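Local coordinates for Tb427.07.360- putative uncharacterized metacyclic invariant surface protein from Trypanosoma brucei (Trypanosoma brucei, PDB 5VTL) that is of unknown function but, as a metacyclic invariant surface protein built as an extended bundle of helices, probably sits in the surface coat of the infective parasite, at residues 8-13 and 110-115; 35-40 and 186-191. All coordinates share one frame; numbering follows the deposited sequence.

Contact 1 of 2, residues 8-13 and 110-115; sequences SAACLF and DYLKSV
Ala10, Tyr111 and Leu112 make up most of an apolar contact between segments 8-13 and 110-115, with no hydrogen bond across it. The methyl of Ala10 touches the CD2-CE2 bond of the Tyr111 ring obliquely, its CB lying 3.5 Å from Tyr111 CE2 and only slightly farther from CD2. Tyr111 CG stands anti to the backbone N (chi1 165°), which sends the ring out toward Ala10 while it leans along its own helix over Val115, whose CG2 lies 3.8 Å from the ring plane and offset toward the rim. Leu112 works by branches: CD2 reaches Ala10 CB at 3.8 Å and approaches Cys11 N at 4.0 Å, while CD1 lies by the backbone of Ala10 and Cys11. The short axes run 10.1 Å apart at 138°, so the helices meet through a few side chains near the nearest CA pair, Ala10 and Leu112.

In the fold, this joins the start of long helix 4-58 to short helix 105-116 at one end of the extended helical bundle. Cys11 is also disulfide-bonded to Cys132 in a neighbouring loop, against which Leu112 packs as well.

The polar groups bond away from the interface: Tyr111 OH is hydrogen-bonded to Gln1 O, and Ser114 OG bonds back to Tyr111 O at 2.6 Å, a carbonyl that also accepts from Val115 N.

Contact 2 of 2, residues 35-40 and 186-191; sequences VSDASK and EARVAA
A near-parallel helix pair, close-packed through alanines and flanked by a salt bridge, joins segment 35-40 of helix 4-58 to segment 186-191 of helix 157-209 in the long shaft of the bundle. The axes lie 8.4 Å apart at only 17°, and the CA atoms of Ala38 and Arg188 come within 4.7 Å: Ala38 presents only a methyl there, and the Arg188 side chain leaves to one side instead of standing between the helices. Ala38 CB lies 4.0 Å from Ala191 CB and also faces the backbone at Arg188 CA, while Ala191 CB rests near the carbonyl oxygen of Ala38. Helix 63-102 packs against the same alanine seam: Ala187 touches Ala83 and Ala191 touches Ala79.

Beside the seam, Asp37 and Arg188 bridge the helices. With CG anti to the backbone N and a bend at chi2 (-149°), the arginine chain runs past the carboxylate and presents NE to it, the terminal nitrogens pointing onward. Arg188 NE meets Asp37 OD2 at 2.8 Å, OD2 approaching the guanidinium obliquely, and the bond is weak, its N-H pointing well off the acceptor. Arg188 NH1 is 3.5 Å from the same OD2, so this is not a two-pronged clasp. The carboxylate and guanidinium planes are 29° apart; it is Asp37 CB that sits at the guanidinium edge, in its plane.

Asp37 OD1 forms a further salt bridge with Arg192. One carboxylate is thus shared by two arginines of the same helix, which would be expected to stabilise its negative charge and link the two helices alongside the apolar seam.

Overall arrangement
Both contacts draw on helix 4-58, contact 1 near its beginning and contact 2 farther along, so this one helix links two regions on opposite sides of the chain's centre. Their centres are 42 Å apart and their nearest atoms about 26 Å, so they are separate sites. Along the sequence the segments alternate: 8-13, 35-40, 110-115, then 186-191. Contact 1 packs helix 105-116 against the start of helix 4-58 at one end, whereas contact 2 brings the last long helix, 157-209, alongside the first within the shaft. Together they sample an elongated, all-helical fold, without strands, at separate places along one helix.

Contact 1 of 2, residues 8-13 and 110-115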
loop_
_atom_site.group_PDB
_atom_site.type_symbol
_atom_site.label_atom_id
_atom_site.label_comp_id
_atom_site.label_asym_id
_atom_site.label_seq_id
_atom_site.Cartn_x
_atom_site.Cartn_y
_atom_site.Cartn_z
ATOM N N SER A 8 3.994 20.672 18.256
ATOM C CA SER A 8 4.454 20.135 16.981
ATOM C C SER A 8 4.178 18.628 16.852
ATOM O O SER A 8 3.725 18.145 15.800
ATOM C CB SER A 8 5.951 20.408 16.790
ATOM O OG SER A 8 6.156 21.774 16.540
ATOM N N ALA A 9 4.485 17.902 17.914
ATOM C CA ALA A 9 4.234 16.470 17.976
ATOM C C ALA A 9 2.737 16.160 17.810
ATOM O O ALA A 9 2.349 15.274 17.041
ATOM C CB ALA A 9 4.714 15.936 19.297
ATOM N N ALA A 10 1.897 16.888 18.530
ATOM C CA ALA A 10 0.456 16.665 18.462
ATOM C C ALA A 10 -0.086 16.977 17.079
ATOM O O ALA A 10 -0.971 16.288 16.589
ATOM C CB ALA A 10 -0.261 17.510 19.495
ATOM N N CYS A 11 0.421 18.040 16.465
ATOM C CA CYS A 11 -0.062 18.421 15.151
ATOM C C CYS A 11 0.309 17.373 14.088
ATOM O O CYS A 11 -0.517 16.963 13.276
ATOM C CB CYS A 11 0.457 19.806 14.763
ATOM S SG CYS A 11 -0.205 20.300 13.158
ATOM N N LEU A 12 1.553 16.914 14.104
ATOM C CA LEU A 12 1.965 15.842 13.202
ATOM C C LEU A 12 1.061 14.621 13.333
ATOM O O LEU A 12 0.655 14.023 12.328
ATOM C CB LEU A 12 3.420 15.465 13.471
ATOM C CG LEU A 12 4.119 14.581 12.435
ATOM C CD1 LEU A 12 5.633 14.844 12.472
ATOM C CD2 LEU A 12 3.856 13.098 12.697
ATOM N N PHE A 13 0.713 14.277 14.564
ATOM C CA PHE A 13 -0.134 13.113 14.829
ATOM C C PHE A 13 -1.569 13.340 14.290
ATOM O O PHE A 13 -2.145 12.483 13.613
ATOM C CB PHE A 13 -0.139 12.852 16.339
ATOM C CG PHE A 13 -0.807 11.572 16.744
ATOM C CD1 PHE A 13 -0.813 10.472 15.903
ATOM C CD2 PHE A 13 -1.462 11.483 17.966
ATOM C CE1 PHE A 13 -1.430 9.298 16.283
ATOM C CE2 PHE A 13 -2.085 10.301 18.353
ATOM C CZ PHE A 13 -2.070 9.215 17.508
ATOM N N ASP A 110 -8.775 18.083 20.458
ATOM C CA ASP A 110 -9.154 18.818 21.668
ATOM C C ASP A 110 -7.906 19.458 22.284
ATOM O O ASP A 110 -7.922 20.620 22.666
ATOM C CB ASP A 110 -9.806 17.891 22.715
ATOM C CG ASP A 110 -11.305 17.671 22.466
ATOM O OD1 ASP A 110 -11.888 18.251 21.496
ATOM O OD2 ASP A 110 -11.900 16.926 23.259
ATOM N N TYR A 111 -6.835 18.672 22.397
ATOM C CA TYR A 111 -5.573 19.184 22.939
ATOM C C TYR A 111 -5.116 20.378 22.121
ATOM O O TYR A 111 -4.735 21.413 22.680
ATOM C CB TYR A 111 -4.488 18.098 22.969
ATOM C CG TYR A 111 -3.105 18.688 23.182
ATOM C CD1 TYR A 111 -2.689 19.060 24.432
ATOM C CD2 TYR A 111 -2.248 18.922 22.112
ATOM C CE1 TYR A 111 -1.445 19.614 24.641
ATOM C CE2 TYR A 111 -0.984 19.485 22.311
ATOM C CZ TYR A 111 -0.597 19.833 23.574
ATOM O OH TYR A 111 0.649 20.395 23.777
ATOM N N LEU A 112 -5.149 20.258 20.801
ATOM C CA LEU A 112 -4.687 21.356 19.956
ATOM C C LEU A 112 -5.541 22.615 20.152
ATOM O O LEU A 112 -4.999 23.720 20.281
ATOM C CB LEU A 112 -4.651 20.941 18.486
ATOM C CG LEU A 112 -3.538 19.957 18.111
ATOM C CD1 LEU A 112 -3.787 19.379 16.713
ATOM C CD2 LEU A 112 -2.151 20.581 18.210
ATOM N N LYS A 113 -6.860 22.455 20.230
ATOM C CA LYS A 113 -7.728 23.600 20.465
ATOM C C LYS A 113 -7.421 24.227 21.819
ATOM O O LYS A 113 -7.420 25.456 21.964
ATOM C CB LYS A 113 -9.201 23.188 20.390
ATOM C CG LYS A 113 -10.184 24.292 20.760
ATOM C CD LYS A 113 -11.624 23.874 20.426
ATOM C CE LYS A 113 -12.591 25.071 20.410
ATOM N NZ LYS A 113 -14.032 24.633 20.627
ATOM N N SER A 114 -7.141 23.379 22.804
ATOM C CA SER A 114 -6.807 23.833 24.159
ATOM C C SER A 114 -5.578 24.719 24.199
ATOM O O SER A 114 -5.472 25.552 25.077
ATOM C CB SER A 114 -6.601 22.646 25.130
ATOM O OG SER A 114 -5.249 22.150 25.094
ATOM N N VAL A 115 -4.636 24.532 23.275
ATOM C CA VAL A 115 -3.458 25.401 23.225
ATOM C C VAL A 115 -3.754 26.644 22.403
ATOM O O VAL A 115 -3.356 27.766 22.774
ATOM C CB VAL A 115 -2.224 24.661 22.653
ATOM C CG1 VAL A 115 -1.011 25.597 22.621
ATOM C CG2 VAL A 115 -1.945 23.398 23.470
#

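Contact 2 of 2, residues 35-40 and 186-191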
loop_
_atom_site.group_PDB
_atom_site.type_symbol
_atom_site.label_atom_id
_atom_site.label_comp_id
_atom_site.label_asym_id
_atom_site.label_seq_id
_atom_site.Cartn_x
_atom_site.Cartn_y
_atom_site.Cartn_z
ATOM N N VAL A 35 -3.650 -5.583 -10.228
ATOM C CA VAL A 35 -4.462 -6.725 -10.660
ATOM C C VAL A 35 -4.787 -6.611 -12.126
ATOM O O VAL A 35 -4.680 -7.578 -12.879
ATOM C CB VAL A 35 -5.766 -6.831 -9.856
ATOM C CG1 VAL A 35 -6.767 -7.824 -10.505
ATOM C CG2 VAL A 35 -5.442 -7.257 -8.446
ATOM N N SER A 36 -5.160 -5.412 -12.547
ATOM C CA SER A 36 -5.529 -5.199 -13.933
ATOM C C SER A 36 -4.346 -5.553 -14.817
ATOM O O SER A 36 -4.484 -6.206 -15.866
ATOM C CB SER A 36 -5.912 -3.737 -14.145
ATOM O OG SER A 36 -7.158 -3.446 -13.553
ATOM N N ASP A 37 -3.164 -5.143 -14.374
ATOM C CA ASP A 37 -1.965 -5.394 -15.162
ATOM C C ASP A 37 -1.562 -6.887 -15.139
ATOM O O ASP A 37 -1.063 -7.430 -16.144
ATOM C CB ASP A 37 -0.818 -4.523 -14.690
ATOM C CG ASP A 37 0.293 -4.449 -15.716
ATOM O OD1 ASP A 37 0.071 -3.847 -16.791
ATOM O OD2 ASP A 37 1.381 -5.008 -15.466
ATOM N N ALA A 38 -1.777 -7.542 -13.999
ATOM C CA ALA A 38 -1.504 -8.964 -13.888
ATOM C C ALA A 38 -2.405 -9.771 -14.831
ATOM O O ALA A 38 -1.942 -10.713 -15.471
ATOM C CB ALA A 38 -1.660 -9.456 -12.436
ATOM N N SER A 39 -3.678 -9.387 -14.929
ATOM C CA SER A 39 -4.599 -10.050 -15.842
ATOM C C SER A 39 -4.167 -9.821 -17.287
ATOM O O SER A 39 -4.255 -10.736 -18.128
ATOM C CB SER A 39 -6.038 -9.564 -15.607
ATOM O OG SER A 39 -6.474 -9.884 -14.304
ATOM N N LYS A 40 -3.686 -8.617 -17.582
ATOM C CA LYS A 40 -3.257 -8.300 -18.929
ATOM C C LYS A 40 -2.041 -9.194 -19.278
ATOM O O LYS A 40 -1.899 -9.672 -20.413
ATOM C CB LYS A 40 -2.890 -6.827 -19.046
ATOM C CG LYS A 40 -2.464 -6.412 -20.452
ATOM C CD LYS A 40 -2.144 -4.909 -20.565
ATOM C CE LYS A 40 -3.356 -4.004 -20.385
ATOM N NZ LYS A 40 -4.373 -4.142 -21.471
ATOM N N GLU A 186 4.054 -7.371 -6.131
ATOM C CA GLU A 186 4.989 -8.461 -6.429
ATOM C C GLU A 186 4.354 -9.481 -7.387
ATOM O O GLU A 186 5.027 -9.993 -8.291
ATOM C CB GLU A 186 5.482 -9.116 -5.142
ATOM C CG GLU A 186 6.482 -8.243 -4.383
ATOM C CD GLU A 186 6.727 -8.681 -2.954
ATOM O OE1 GLU A 186 6.014 -9.589 -2.463
ATOM O OE2 GLU A 186 7.630 -8.088 -2.309
ATOM N N ALA A 187 3.062 -9.754 -7.192
ATOM C CA ALA A 187 2.303 -10.647 -8.059
ATOM C C ALA A 187 2.239 -10.116 -9.483
ATOM O O ALA A 187 2.387 -10.857 -10.452
ATOM C CB ALA A 187 0.897 -10.847 -7.512
ATOM N N ARG A 188 2.032 -8.822 -9.621
ATOM C CA ARG A 188 2.042 -8.216 -10.935
ATOM C C ARG A 188 3.413 -8.346 -11.619
ATOM O O ARG A 188 3.504 -8.652 -12.798
ATOM C CB ARG A 188 1.662 -6.743 -10.826
ATOM C CG ARG A 188 1.751 -5.988 -12.175
ATOM C CD ARG A 188 2.120 -4.531 -11.978
ATOM N NE ARG A 188 2.633 -3.940 -13.214
ATOM C CZ ARG A 188 3.906 -3.620 -13.452
ATOM N NH1 ARG A 188 4.226 -3.092 -14.628
ATOM N NH2 ARG A 188 4.857 -3.803 -12.534
ATOM N N VAL A 189 4.477 -8.102 -10.882
ATOM C CA VAL A 189 5.819 -8.268 -11.428
ATOM C C VAL A 189 6.044 -9.721 -11.879
ATOM O O VAL A 189 6.610 -9.963 -12.930
ATOM C CB VAL A 189 6.874 -7.903 -10.381
ATOM C CG1 VAL A 189 8.282 -8.246 -10.873
ATOM C CG2 VAL A 189 6.777 -6.427 -10.039
ATOM N N ALA A 190 5.598 -10.672 -11.065
ATOM C CA ALA A 190 5.691 -12.097 -11.385
ATOM C C ALA A 190 4.900 -12.456 -12.632
ATOM O O ALA A 190 5.379 -13.212 -13.467
ATOM C CB ALA A 190 5.196 -12.937 -10.193
ATOM N N ALA A 191 3.691 -11.915 -12.771
ATOM C CA ALA A 191 2.860 -12.163 -13.946
ATOM C C ALA A 191 3.555 -11.650 -15.204
ATOM O O ALA A 191 3.562 -12.321 -16.240
ATOM C CB ALA A 191 1.490 -11.506 -13.790
#